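Glyoxalase/bleomycin resistance protein/dioxygenase (Alicyclobacillus acidocaldarius subsp. acidocaldarius, PDB 3RRI) is a metalloprotein of the vicinal oxygen chelate (glyoxalase) superfamily, possibly with dioxygenase activity, whose own substrate and reaction are not established. Local coordinates at residues H12-R18 with Q51-S57; Y24-V28 with D117-L123; K30-K34 with L45-G49. All blocks are in the same frame, centred on the assembly; numbering follows the deposited sequence.

Interaction 1 (H12-R18 with Q51-S57)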
ATOM      1  N   HIS A  12       0.797 -21.017   5.514  1.00 16.29           N
ATOM      2  CA  HIS A  12      -0.175 -22.035   5.737  1.00 16.19           C
ATOM      3  C   HIS A  12       0.411 -23.071   6.726  1.00 15.64           C
ATOM      4  O   HIS A  12       1.626 -23.351   6.757  1.00 15.28           O
ATOM      5  CB  HIS A  12      -0.638 -22.651   4.415  1.00 17.96           C
ATOM      6  CG  HIS A  12       0.359 -23.590   3.866  1.00 17.76           C
ATOM      7  ND1 HIS A  12       0.362 -24.928   4.181  1.00 19.89           N
ATOM      8  CD2 HIS A  12       1.432 -23.374   3.071  1.00 20.58           C
ATOM      9  CE1 HIS A  12       1.403 -25.500   3.604  1.00 21.58           C
ATOM     10  NE2 HIS A  12       2.070 -24.582   2.929  1.00 20.60           N
ATOM     11  N   LEU A  13      -0.498 -23.557   7.578  1.00 14.51           N
ATOM     12  CA  LEU A  13      -0.187 -24.547   8.577  1.00 14.30           C
ATOM     13  C   LEU A  13      -1.202 -25.681   8.549  1.00 15.63           C
ATOM     14  O   LEU A  13      -2.388 -25.442   8.417  1.00 17.07           O
ATOM     15  CB  LEU A  13      -0.235 -23.897   9.985  1.00 14.36           C
ATOM     16  CG  LEU A  13       0.167 -24.826  11.095  1.00 14.96           C
ATOM     17  CD1 LEU A  13       1.618 -25.284  11.066  1.00 15.57           C
ATOM     18  CD2 LEU A  13      -0.156 -24.115  12.472  1.00 15.84           C
ATOM     19  N   ALA A  14      -0.706 -26.919   8.718  1.00 15.82           N
ATOM     20  CA  ALA A  14      -1.555 -28.061   8.909  1.00 16.42           C
ATOM     21  C   ALA A  14      -1.398 -28.575  10.362  1.00 16.46           C
ATOM     22  O   ALA A  14      -0.294 -28.698  10.864  1.00 17.56           O
ATOM     23  CB  ALA A  14      -1.139 -29.174   7.862  1.00 17.13           C
ATOM     24  N   ILE A  15      -2.529 -28.906  10.966  1.00 17.58           N
ATOM     25  CA  ILE A  15      -2.567 -29.431  12.317  1.00 17.70           C
ATOM     26  C   ILE A  15      -3.608 -30.559  12.333  1.00 17.52           C
ATOM     27  O   ILE A  15      -4.547 -30.579  11.510  1.00 18.09           O
ATOM     28  CB  ILE A  15      -2.990 -28.349  13.346  1.00 18.60           C
ATOM     29  CG1 ILE A  15      -4.353 -27.719  12.976  1.00 18.09           C
ATOM     30  CG2 ILE A  15      -1.861 -27.320  13.543  1.00 17.68           C
ATOM     31  CD1 ILE A  15      -4.881 -26.771  14.129  1.00 17.64           C
ATOM     32  N   PRO A  16      -3.485 -31.472  13.314  1.00 19.57           N
ATOM     33  CA  PRO A  16      -4.495 -32.491  13.462  1.00 20.06           C
ATOM     34  C   PRO A  16      -5.796 -32.008  14.137  1.00 20.86           C
ATOM     35  O   PRO A  16      -5.756 -31.154  15.040  1.00 22.06           O
ATOM     36  CB  PRO A  16      -3.805 -33.524  14.348  1.00 19.60           C
ATOM     37  CG  PRO A  16      -2.839 -32.778  15.117  1.00 20.58           C
ATOM     38  CD  PRO A  16      -2.409 -31.594  14.293  1.00 18.60           C
ATOM     39  N   ALA A  17      -6.919 -32.554  13.693  1.00 21.99           N
ATOM     40  CA  ALA A  17      -8.225 -32.378  14.327  1.00 22.21           C
ATOM     41  C   ALA A  17      -8.809 -33.753  14.526  1.00 22.88           C
ATOM     42  O   ALA A  17      -8.940 -34.504  13.574  1.00 22.30           O
ATOM     43  CB  ALA A  17      -9.149 -31.559  13.459  1.00 22.38           C
ATOM     44  N   ARG A  18      -9.194 -34.088  15.746  1.00 23.34           N
ATOM     45  CA  ARG A  18      -9.822 -35.390  16.004  1.00 23.81           C
ATOM     46  C   ARG A  18     -11.233 -35.503  15.418  1.00 24.20           C
ATOM     47  O   ARG A  18     -11.742 -36.610  15.197  1.00 24.73           O
ATOM     48  CB  ARG A  18      -9.831 -35.655  17.505  1.00 24.36           C
ATOM     49  CG  ARG A  18     -10.750 -34.775  18.271  1.00 25.84           C
ATOM     50  CD  ARG A  18     -10.452 -34.889  19.740  1.00 26.46           C
ATOM     51  NE  ARG A  18     -11.470 -34.164  20.492  1.00 27.88           N
ATOM     52  CZ  ARG A  18     -11.493 -34.086  21.818  1.00 29.16           C
ATOM     53  NH1 ARG A  18     -10.553 -34.684  22.534  1.00 30.37           N
ATOM     54  NH2 ARG A  18     -12.481 -33.419  22.423  1.00 29.81           N
ATOM     55  N   GLN A  51      -3.636 -19.248   6.110  1.00 16.32           N
ATOM     56  CA  GLN A  51      -4.444 -20.435   5.954  1.00 16.44           C
ATOM     57  C   GLN A  51      -4.123 -21.465   7.042  1.00 16.23           C
ATOM     58  O   GLN A  51      -2.962 -21.843   7.221  1.00 16.63           O
ATOM     59  CB  GLN A  51      -4.208 -21.088   4.565  1.00 16.65           C
ATOM     60  CG  GLN A  51      -5.137 -22.266   4.354  1.00 16.12           C
ATOM     61  CD  GLN A  51      -4.711 -23.199   3.216  1.00 18.62           C
ATOM     62  OE1 GLN A  51      -3.545 -23.556   3.072  1.00 20.43           O
ATOM     63  NE2 GLN A  51      -5.689 -23.630   2.455  1.00 20.51           N
ATOM     64  N   LEU A  52      -5.157 -21.915   7.765  1.00 16.19           N
ATOM     65  CA  LEU A  52      -5.014 -23.040   8.690  1.00 16.24           C
ATOM     66  C   LEU A  52      -5.823 -24.205   8.121  1.00 16.89           C
ATOM     67  O   LEU A  52      -6.947 -24.023   7.686  1.00 16.38           O
ATOM     68  CB  LEU A  52      -5.537 -22.647  10.090  1.00 16.78           C
ATOM     69  CG  LEU A  52      -5.353 -23.704  11.161  1.00 16.56           C
ATOM     70  CD1 LEU A  52      -3.876 -24.006  11.508  1.00 17.40           C
ATOM     71  CD2 LEU A  52      -6.141 -23.233  12.440  1.00 17.01           C
ATOM     72  N   VAL A  53      -5.246 -25.403   8.121  1.00 16.75           N
ATOM     73  CA  VAL A  53      -5.934 -26.583   7.643  1.00 17.44           C
ATOM     74  C   VAL A  53      -5.918 -27.587   8.787  1.00 17.41           C
ATOM     75  O   VAL A  53      -4.850 -27.959   9.300  1.00 17.73           O
ATOM     76  CB  VAL A  53      -5.268 -27.217   6.403  1.00 17.72           C
ATOM     77  CG1 VAL A  53      -6.033 -28.448   6.008  1.00 20.00           C
ATOM     78  CG2 VAL A  53      -5.137 -26.228   5.182  1.00 18.89           C
ATOM     79  N   CYS A  54      -7.128 -27.998   9.171  1.00 18.79           N
ATOM     80  CA  CYS A  54      -7.329 -28.998  10.192  1.00 20.03           C
ATOM     81  C   CYS A  54      -7.572 -30.326   9.491  1.00 19.73           C
ATOM     82  O   CYS A  54      -8.581 -30.507   8.765  1.00 18.88           O
ATOM     83  CB  CYS A  54      -8.543 -28.642  11.015  1.00 20.13           C
ATOM     84  SG  CYS A  54      -8.404 -27.142  12.041  1.00 20.61           S
ATOM     85  N   HIS A  55      -6.627 -31.227   9.690  1.00 20.36           N
ATOM     86  CA  HIS A  55      -6.667 -32.561   9.090  1.00 21.07           C
ATOM     87  C   HIS A  55      -7.259 -33.608  10.048  1.00 20.94           C
ATOM     88  O   HIS A  55      -6.770 -33.754  11.188  1.00 20.65           O
ATOM     89  CB  HIS A  55      -5.259 -32.991   8.716  1.00 21.08           C
ATOM     90  CG  HIS A  55      -4.690 -32.227   7.582  1.00 21.97           C
ATOM     91  ND1 HIS A  55      -4.943 -32.550   6.266  1.00 22.54           N
ATOM     92  CD2 HIS A  55      -3.898 -31.133   7.568  1.00 23.46           C
ATOM     93  CE1 HIS A  55      -4.327 -31.674   5.491  1.00 24.06           C
ATOM     94  NE2 HIS A  55      -3.674 -30.814   6.256  1.00 22.49           N
ATOM     95  N   LEU A  56      -8.272 -34.343   9.584  1.00 21.47           N
ATOM     96  CA  LEU A  56      -8.900 -35.389  10.390  1.00 22.69           C
ATOM     97  C   LEU A  56      -7.846 -36.445  10.713  1.00 23.69           C
ATOM     98  O   LEU A  56      -7.272 -37.087   9.800  1.00 22.91           O
ATOM     99  CB  LEU A  56     -10.090 -35.999   9.662  1.00 23.27           C
ATOM    100  CG  LEU A  56     -10.806 -37.147  10.397  1.00 25.68           C
ATOM    101  CD1 LEU A  56     -11.489 -36.603  11.689  1.00 27.12           C
ATOM    102  CD2 LEU A  56     -11.793 -37.822   9.456  1.00 25.73           C
ATOM    103  N   SER A  57      -7.557 -36.622  11.994  1.00 23.72           N
ATOM    104  CA  SER A  57      -6.397 -37.405  12.407  1.00 25.98           C
ATOM    105  C   SER A  57      -6.491 -37.868  13.868  1.00 27.66           C
ATOM    106  O   SER A  57      -7.049 -37.167  14.739  1.00 28.03           O
ATOM    107  CB  SER A  57      -5.113 -36.590  12.233  1.00 25.97           C
ATOM    108  OG  SER A  57      -3.971 -37.293  12.671  1.00 25.71           O
TER
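His12-Arg18 and Gln51-Ser57 run parallel, residue beside residue, from His12 next to Gln51 to Ala17 next to Leu56. The short strand axes cross at -40°, a strong twist. Six backbone bonds join them, beginning with Leu13 N to Gln51 O (3.0 Å) and ending with Ser57 N to Ala17 O. The straightest is His55 N to Ile15 O, 2.8 Å and 174° at the hydrogen.

Leu13, Ile15, Leu52 and Cys54 share one face. Leu13 and Leu52 lie side by side and touch through Leu13 CD2 and Leu52 CD1 (3.8 Å). Ile15 crosses Leu52 at about a right angle. Ile15 CG1 sits between the backbone N and the carbonyl carbon (chi1 56°), and Ile15 CD1 reaches both Leu52 CD1 (3.9 Å) and Cys54 SG (4.1 Å). These strands belong to the sheet of a βαβββ module, the repeating unit of the vicinal oxygen chelate fold, and helix 20-30 packs on this face, Tyr27 touching Ile15, Leu52 and Cys54.

On the other face, the His55 ring turns its edge to Ala14, with CD2 3.4 Å from Ala14 CB. Val53 CG1 lies over one face of that ring. Gln51 OE1 approaches His12 CB (3.3 Å), but its hydrogen bond goes to Lys126 of the second subunit. His12 NE2 bonds to Glu124 O of that same subunit.

Interaction 2 (Y24-V28 with D117-L123)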
ATOM      1  N   TYR A  24     -14.471 -26.975  13.422  1.00 21.21           N
ATOM      2  CA  TYR A  24     -15.317 -25.888  12.933  1.00 21.53           C
ATOM      3  C   TYR A  24     -15.904 -25.046  14.071  1.00 21.65           C
ATOM      4  O   TYR A  24     -15.818 -23.824  14.032  1.00 21.26           O
ATOM      5  CB  TYR A  24     -16.442 -26.423  12.027  1.00 21.93           C
ATOM      6  CG  TYR A  24     -17.444 -25.366  11.634  1.00 23.20           C
ATOM      7  CD1 TYR A  24     -17.277 -24.605  10.492  1.00 25.22           C
ATOM      8  CD2 TYR A  24     -18.560 -25.098  12.429  1.00 20.84           C
ATOM      9  CE1 TYR A  24     -18.182 -23.631  10.139  1.00 23.65           C
ATOM     10  CE2 TYR A  24     -19.487 -24.129  12.079  1.00 22.80           C
ATOM     11  CZ  TYR A  24     -19.303 -23.392  10.927  1.00 23.71           C
ATOM     12  OH  TYR A  24     -20.233 -22.418  10.613  1.00 27.68           O
ATOM     13  N   ASP A  25     -16.484 -25.719  15.065  0.63 22.17           N
ATOM     14  CA  ASP A  25     -17.098 -25.047  16.227  0.63 22.77           C
ATOM     15  C   ASP A  25     -16.066 -24.160  16.926  0.63 22.01           C
ATOM     16  O   ASP A  25     -16.362 -23.024  17.315  0.63 22.64           O
ATOM     17  CB  ASP A  25     -17.647 -26.084  17.226  0.63 22.81           C
ATOM     18  CG  ASP A  25     -18.829 -26.910  16.670  0.63 24.64           C
ATOM     19  OD1 ASP A  25     -19.414 -26.568  15.608  0.63 25.30           O
ATOM     20  OD2 ASP A  25     -19.177 -27.926  17.330  0.63 26.98           O
ATOM     21  N   PHE A  26     -14.837 -24.654  17.049  1.00 21.46           N
ATOM     22  CA  PHE A  26     -13.790 -23.930  17.728  1.00 20.50           C
ATOM     23  C   PHE A  26     -13.310 -22.753  16.873  1.00 20.88           C
ATOM     24  O   PHE A  26     -13.296 -21.597  17.308  1.00 20.53           O
ATOM     25  CB  PHE A  26     -12.624 -24.843  18.067  1.00 21.51           C
ATOM     26  CG  PHE A  26     -11.524 -24.158  18.802  1.00 19.77           C
ATOM     27  CD1 PHE A  26     -11.573 -24.055  20.202  1.00 19.93           C
ATOM     28  CD2 PHE A  26     -10.439 -23.571  18.123  1.00 20.27           C
ATOM     29  CE1 PHE A  26     -10.579 -23.398  20.874  1.00 19.43           C
ATOM     30  CE2 PHE A  26      -9.443 -22.929  18.789  1.00 20.91           C
ATOM     31  CZ  PHE A  26      -9.514 -22.822  20.187  1.00 20.40           C
ATOM     32  N   TYR A  27     -12.851 -23.044  15.657  1.00 19.74           N
ATOM     33  CA  TYR A  27     -12.167 -22.039  14.870  1.00 19.49           C
ATOM     34  C   TYR A  27     -13.091 -21.008  14.229  1.00 18.27           C
ATOM     35  O   TYR A  27     -12.720 -19.868  14.108  1.00 19.20           O
ATOM     36  CB  TYR A  27     -11.305 -22.692  13.764  1.00 18.65           C
ATOM     37  CG  TYR A  27     -10.052 -23.283  14.351  1.00 17.02           C
ATOM     38  CD1 TYR A  27      -8.997 -22.468  14.723  1.00 16.87           C
ATOM     39  CD2 TYR A  27      -9.928 -24.668  14.603  1.00 15.91           C
ATOM     40  CE1 TYR A  27      -7.863 -22.974  15.319  1.00 15.81           C
ATOM     41  CE2 TYR A  27      -8.789 -25.189  15.232  1.00 15.33           C
ATOM     42  CZ  TYR A  27      -7.745 -24.344  15.583  1.00 14.69           C
ATOM     43  OH  TYR A  27      -6.616 -24.828  16.170  1.00 18.37           O
ATOM     44  N   VAL A  28     -14.251 -21.438  13.768  1.00 19.00           N
ATOM     45  CA  VAL A  28     -15.178 -20.562  13.076  1.00 19.46           C
ATOM     46  C   VAL A  28     -16.148 -19.969  14.099  1.00 21.08           C
ATOM     47  O   VAL A  28     -16.121 -18.768  14.353  1.00 21.59           O
ATOM     48  CB  VAL A  28     -15.933 -21.283  11.959  1.00 19.69           C
ATOM     49  CG1 VAL A  28     -16.936 -20.375  11.315  1.00 19.78           C
ATOM     50  CG2 VAL A  28     -14.944 -21.852  10.888  1.00 21.44           C
ATOM     51  N   ASP A 117      -7.107 -25.747  21.433  1.00 20.65           N
ATOM     52  CA  ASP A 117      -8.184 -26.291  20.632  1.00 21.43           C
ATOM     53  C   ASP A 117      -8.598 -27.708  21.127  1.00 21.11           C
ATOM     54  O   ASP A 117      -7.958 -28.260  22.028  1.00 21.60           O
ATOM     55  CB  ASP A 117      -7.894 -26.163  19.107  1.00 21.27           C
ATOM     56  CG  ASP A 117      -7.128 -27.313  18.496  1.00 21.74           C
ATOM     57  OD1 ASP A 117      -6.824 -28.287  19.185  1.00 20.30           O
ATOM     58  OD2 ASP A 117      -6.861 -27.224  17.242  1.00 20.55           O
ATOM     59  N   PRO A 118      -9.692 -28.256  20.582  1.00 22.50           N
ATOM     60  CA  PRO A 118     -10.211 -29.512  21.162  1.00 22.81           C
ATOM     61  C   PRO A 118      -9.289 -30.721  20.984  1.00 22.91           C
ATOM     62  O   PRO A 118      -9.482 -31.738  21.647  1.00 23.09           O
ATOM     63  CB  PRO A 118     -11.546 -29.706  20.441  1.00 24.12           C
ATOM     64  CG  PRO A 118     -11.930 -28.350  19.978  1.00 23.56           C
ATOM     65  CD  PRO A 118     -10.650 -27.667  19.641  1.00 23.62           C
ATOM     66  N   SER A 119      -8.306 -30.608  20.084  1.00 22.33           N
ATOM     67  CA  SER A 119      -7.342 -31.651  19.889  1.00 21.54           C
ATOM     68  C   SER A 119      -5.983 -31.289  20.488  1.00 21.58           C
ATOM     69  O   SER A 119      -4.957 -31.850  20.119  1.00 20.80           O
ATOM     70  CB  SER A 119      -7.234 -31.963  18.393  1.00 21.15           C
ATOM     71  OG  SER A 119      -8.481 -32.239  17.849  1.00 22.04           O
ATOM     72  N   ASN A 120      -5.994 -30.350  21.452  1.00 21.15           N
ATOM     73  CA  ASN A 120      -4.818 -29.954  22.230  1.00 21.81           C
ATOM     74  C   ASN A 120      -3.712 -29.256  21.449  1.00 19.97           C
ATOM     75  O   ASN A 120      -2.597 -29.168  21.910  1.00 20.87           O
ATOM     76  CB  ASN A 120      -4.228 -31.130  23.032  1.00 22.30           C
ATOM     77  CG  ASN A 120      -5.171 -31.629  24.115  1.00 25.30           C
ATOM     78  OD1 ASN A 120      -6.020 -30.877  24.634  1.00 27.88           O
ATOM     79  ND2 ASN A 120      -5.026 -32.908  24.463  1.00 26.61           N
ATOM     80  N   ASN A 121      -4.055 -28.714  20.278  1.00 19.43           N
ATOM     81  CA  ASN A 121      -3.171 -27.758  19.622  1.00 19.41           C
ATOM     82  C   ASN A 121      -3.142 -26.442  20.375  1.00 19.52           C
ATOM     83  O   ASN A 121      -4.210 -25.946  20.797  1.00 20.54           O
ATOM     84  CB  ASN A 121      -3.626 -27.492  18.190  1.00 18.26           C
ATOM     85  CG  ASN A 121      -3.486 -28.719  17.320  1.00 19.19           C
ATOM     86  OD1 ASN A 121      -2.376 -29.160  17.054  1.00 20.89           O
ATOM     87  ND2 ASN A 121      -4.601 -29.281  16.931  1.00 19.38           N
ATOM     88  N   LEU A 122      -1.950 -25.895  20.550  1.00 20.04           N
ATOM     89  CA  LEU A 122      -1.762 -24.651  21.303  1.00 19.72           C
ATOM     90  C   LEU A 122      -1.635 -23.445  20.353  1.00 19.95           C
ATOM     91  O   LEU A 122      -0.761 -23.435  19.469  1.00 19.49           O
ATOM     92  CB  LEU A 122      -0.547 -24.731  22.204  1.00 19.93           C
ATOM     93  CG  LEU A 122      -0.589 -25.729  23.383  1.00 22.26           C
ATOM     94  CD1 LEU A 122       0.725 -25.681  24.130  1.00 24.11           C
ATOM     95  CD2 LEU A 122      -1.792 -25.499  24.347  1.00 24.34           C
ATOM     96  N   LEU A 123      -2.507 -22.453  20.554  1.00 20.39           N
ATOM     97  CA  LEU A 123      -2.516 -21.199  19.830  1.00 20.06           C
ATOM     98  C   LEU A 123      -1.918 -20.152  20.734  1.00 20.81           C
ATOM     99  O   LEU A 123      -2.443 -19.932  21.833  1.00 22.72           O
ATOM    100  CB  LEU A 123      -3.926 -20.789  19.481  1.00 20.10           C
ATOM    101  CG  LEU A 123      -4.663 -21.605  18.406  1.00 18.97           C
ATOM    102  CD1 LEU A 123      -4.985 -22.968  18.932  1.00 18.24           C
ATOM    103  CD2 LEU A 123      -5.906 -20.862  17.937  1.00 22.03           C
TER
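Tyr27 OH donates a short hydrogen bond to Asp117 OD2 (2.6 Å). The acceptor is met on its anti side, 22° out of the carboxylate plane. The phenol ring stands nearly upright to the carboxylate, with 84° between the planes. Beside it, Asp117 CB lies over one face of the Phe26 ring, 3.8 Å from the ring centroid, as a CH-pi contact. Pro118 CD packs against Phe26 CG (3.7 Å). Leu123 adds an apolar contact: its CD2 meets the edge of the Phe26 ring and touches Tyr27 CE1 (3.9 Å).

Phe26 and Tyr27 brace each other within the helix, since Phe26 CD2 sits over the centre of the Tyr27 ring. Phe26 extends straight out to the loop because CG is anti to the backbone N (chi1 -179°).

The loop is a type I turn from Asp117 to Asn120 combined with an Asx turn. It leads into strand 122-128 and joins the second sheet to helix 20-30, which packs on the first. Asp117 OD1 accepts from Ser119 N (2.9 Å) and Asn121 N (3.0 Å), which arrive from opposite faces of its plane. Asn121 ND2 reaches OD2 on the syn side (3.1 Å). Both carboxylate oxygens are therefore gripped by at least two donors, which fixes the rotation of the buried group and would be expected to favour its charged form.

Further out, Asn121 ND2 also bonds to Pro16 O, and Asn121 OD1 to Arg69 of the second subunit. Ile15 packs against Tyr27, Asp117 and Asn121.

Interaction 3 (K30-K34 with L45-G49)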
ATOM      1  N   LYS A  30     -16.520 -20.014  17.459  1.00 21.96           N
ATOM      2  CA  LYS A  30     -16.004 -19.282  18.623  1.00 22.04           C
ATOM      3  C   LYS A  30     -14.882 -18.335  18.264  1.00 21.15           C
ATOM      4  O   LYS A  30     -14.949 -17.157  18.592  1.00 20.33           O
ATOM      5  CB  LYS A  30     -15.547 -20.222  19.728  1.00 22.20           C
ATOM      6  CG  LYS A  30     -16.680 -21.012  20.380  1.00 26.41           C
ATOM      7  CD  LYS A  30     -16.259 -22.399  20.775  1.00 32.76           C
ATOM      8  CE  LYS A  30     -15.040 -22.404  21.658  1.00 34.16           C
ATOM      9  NZ  LYS A  30     -14.856 -23.761  22.281  1.00 37.67           N
ATOM     10  N   LEU A  31     -13.832 -18.801  17.588  1.00 18.93           N
ATOM     11  CA  LEU A  31     -12.678 -17.919  17.382  1.00 18.98           C
ATOM     12  C   LEU A  31     -12.901 -16.812  16.307  1.00 18.37           C
ATOM     13  O   LEU A  31     -12.191 -15.797  16.259  1.00 18.54           O
ATOM     14  CB  LEU A  31     -11.395 -18.717  17.086  1.00 18.72           C
ATOM     15  CG  LEU A  31     -10.047 -18.005  17.182  1.00 18.83           C
ATOM     16  CD1 LEU A  31      -9.735 -17.493  18.613  1.00 20.84           C
ATOM     17  CD2 LEU A  31      -8.947 -18.941  16.711  1.00 20.22           C
ATOM     18  N   GLY A  32     -13.892 -17.022  15.431  1.00 18.31           N
ATOM     19  CA  GLY A  32     -14.245 -16.033  14.443  1.00 19.17           C
ATOM     20  C   GLY A  32     -13.473 -16.118  13.145  1.00 19.90           C
ATOM     21  O   GLY A  32     -13.533 -15.203  12.370  1.00 19.96           O
ATOM     22  N   CYS A  33     -12.759 -17.215  12.921  1.00 20.30           N
ATOM     23  CA  CYS A  33     -12.119 -17.458  11.619  1.00 22.06           C
ATOM     24  C   CYS A  33     -13.203 -17.754  10.590  1.00 21.49           C
ATOM     25  O   CYS A  33     -14.363 -18.037  10.924  1.00 22.04           O
ATOM     26  CB  CYS A  33     -11.136 -18.618  11.718  1.00 21.97           C
ATOM     27  SG  CYS A  33      -9.849 -18.322  12.933  1.00 26.37           S
ATOM     28  N   LYS A  34     -12.849 -17.676   9.310  1.00 20.94           N
ATOM     29  CA  LYS A  34     -13.810 -17.875   8.270  1.00 20.09           C
ATOM     30  C   LYS A  34     -13.574 -19.244   7.661  1.00 18.76           C
ATOM     31  O   LYS A  34     -12.438 -19.673   7.551  1.00 20.10           O
ATOM     32  CB  LYS A  34     -13.651 -16.845   7.193  1.00 20.30           C
ATOM     33  CG  LYS A  34     -13.876 -15.411   7.613  1.00 23.20           C
ATOM     34  CD  LYS A  34     -13.466 -14.442   6.493  1.00 29.94           C
ATOM     35  CE  LYS A  34     -12.838 -13.147   7.049  1.00 32.37           C
ATOM     36  NZ  LYS A  34     -12.051 -12.460   5.967  1.00 33.22           N
ATOM     37  N   LEU A  45      -9.299 -22.946   6.501  1.00 18.50           N
ATOM     38  CA  LEU A  45      -9.773 -21.781   7.235  1.00 18.54           C
ATOM     39  C   LEU A  45      -8.944 -20.577   6.870  1.00 18.36           C
ATOM     40  O   LEU A  45      -7.737 -20.683   6.674  1.00 17.28           O
ATOM     41  CB  LEU A  45      -9.622 -22.033   8.710  1.00 18.86           C
ATOM     42  CG  LEU A  45     -10.369 -23.201   9.307  1.00 19.61           C
ATOM     43  CD1 LEU A  45      -9.792 -23.502  10.710  1.00 20.93           C
ATOM     44  CD2 LEU A  45     -11.834 -22.917   9.382  1.00 20.68           C
ATOM     45  N   ASP A  46      -9.593 -19.421   6.817  1.00 18.33           N
ATOM     46  CA  ASP A  46      -8.921 -18.144   6.739  1.00 18.47           C
ATOM     47  C   ASP A  46      -8.729 -17.784   8.223  1.00 18.30           C
ATOM     48  O   ASP A  46      -9.683 -17.404   8.940  1.00 20.18           O
ATOM     49  CB  ASP A  46      -9.761 -17.130   5.954  1.00 18.01           C
ATOM     50  CG  ASP A  46      -9.306 -15.704   6.105  1.00 19.90           C
ATOM     51  OD1 ASP A  46      -8.427 -15.411   6.947  1.00 18.42           O
ATOM     52  OD2 ASP A  46      -9.841 -14.839   5.341  1.00 21.55           O
ATOM     53  N   PHE A  47      -7.490 -17.981   8.660  1.00 18.22           N
ATOM     54  CA  PHE A  47      -7.077 -17.824  10.048  1.00 17.29           C
ATOM     55  C   PHE A  47      -6.316 -16.490  10.115  1.00 17.24           C
ATOM     56  O   PHE A  47      -5.103 -16.416   9.866  1.00 15.93           O
ATOM     57  CB  PHE A  47      -6.219 -19.025  10.453  1.00 17.78           C
ATOM     58  CG  PHE A  47      -5.642 -18.922  11.842  1.00 17.06           C
ATOM     59  CD1 PHE A  47      -6.347 -19.418  12.916  1.00 18.46           C
ATOM     60  CD2 PHE A  47      -4.371 -18.432  12.044  1.00 17.92           C
ATOM     61  CE1 PHE A  47      -5.793 -19.354  14.198  1.00 16.99           C
ATOM     62  CE2 PHE A  47      -3.790 -18.377  13.299  1.00 18.27           C
ATOM     63  CZ  PHE A  47      -4.527 -18.832  14.394  1.00 18.40           C
ATOM     64  N   PHE A  48      -7.037 -15.395  10.413  1.00 18.24           N
ATOM     65  CA  PHE A  48      -6.448 -14.052  10.505  1.00 18.24           C
ATOM     66  C   PHE A  48      -5.706 -13.639   9.233  1.00 18.69           C
ATOM     67  O   PHE A  48      -4.775 -12.842   9.259  1.00 18.40           O
ATOM     68  CB  PHE A  48      -5.516 -13.939  11.731  1.00 18.95           C
ATOM     69  CG  PHE A  48      -6.195 -14.207  13.038  1.00 19.07           C
ATOM     70  CD1 PHE A  48      -6.686 -13.153  13.781  1.00 19.14           C
ATOM     71  CD2 PHE A  48      -6.373 -15.486  13.521  1.00 19.18           C
ATOM     72  CE1 PHE A  48      -7.336 -13.404  15.002  1.00 18.88           C
ATOM     73  CE2 PHE A  48      -7.019 -15.729  14.752  1.00 21.43           C
ATOM     74  CZ  PHE A  48      -7.475 -14.657  15.481  1.00 21.60           C
ATOM     75  N   GLY A  49      -6.159 -14.187   8.105  1.00 18.48           N
ATOM     76  CA  GLY A  49      -5.594 -13.835   6.802  1.00 18.82           C
ATOM     77  C   GLY A  49      -4.563 -14.826   6.290  1.00 19.16           C
ATOM     78  O   GLY A  49      -4.152 -14.722   5.128  1.00 18.22           O
TER
HETATM   79  O   HOH W   1      -9.222 -12.935   7.901  1.00 39.23           O
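Lys34 and Asp46 form an antiparallel hydrogen-bonded pair. Asp46 N gives to Lys34 O at 2.9 Å, and Lys34 N gives to Asp46 O at 3.2 Å. Leu45 CA adds a CA-H...O contact to Lys34 O. The pair begins the hairpin of strands 34-39 and 42-47, at the edge of the first sheet. Gly32 leaves helix 20-30 with positive phi, and the chain turns there into the strand.

The charged ends of the same two residues lie side by side. Lys34 NZ makes a salt bridge to Asp46 OD2 (3.3 Å), weak as a hydrogen bond. A water donates to Asp46 OD1 (2.8 Å) and weakly accepts from Lys34 NZ. OD1 also takes Gly49 N at 2.8 Å, an Asx motif that ties the carboxylate to the turn after the strand.

The apolar contacts lie on the other side. Cys33 SG is 3.7 Å from Phe47 CD1 and lies oblique to both the Phe47 and Phe48 rings. Leu31 CD2 touches Phe47 CE1 and comes to the edge of the Phe48 ring (4.2 Å from CE2). Phe48 CD2 stands over the centre of the Phe47 ring.

Lys34 and Asp46 also form reciprocal salt bridges with Asp46 and Lys34 of the third subunit. Opposite charges thus alternate across this interface, which would offset the approach of the two lysines and favour the charged forms of all four groups.

How the interactions relate
All three interactions involve or adjoin helix 20-30. Interaction 1 pairs strand 10-17, outermost within this chain but continued by a strand of the second subunit, with strand 50-56. Interaction 3 joins the chain leaving the helix to strand 42-47 of the same sheet, about 13 Å away between centres. Interaction 2, about 10 Å and 11 Å from the other two, ties the helix to the turn before strand 122-128 in the second sheet. Along the chain, interaction 3 is nested within the loops closed by both others, while interactions 1 and 2 alternate their segments. Strands 10-17, 34-39, 42-47 and 50-56 with helix 20-30 thus form one module, which interaction 2 docks onto the second sheet.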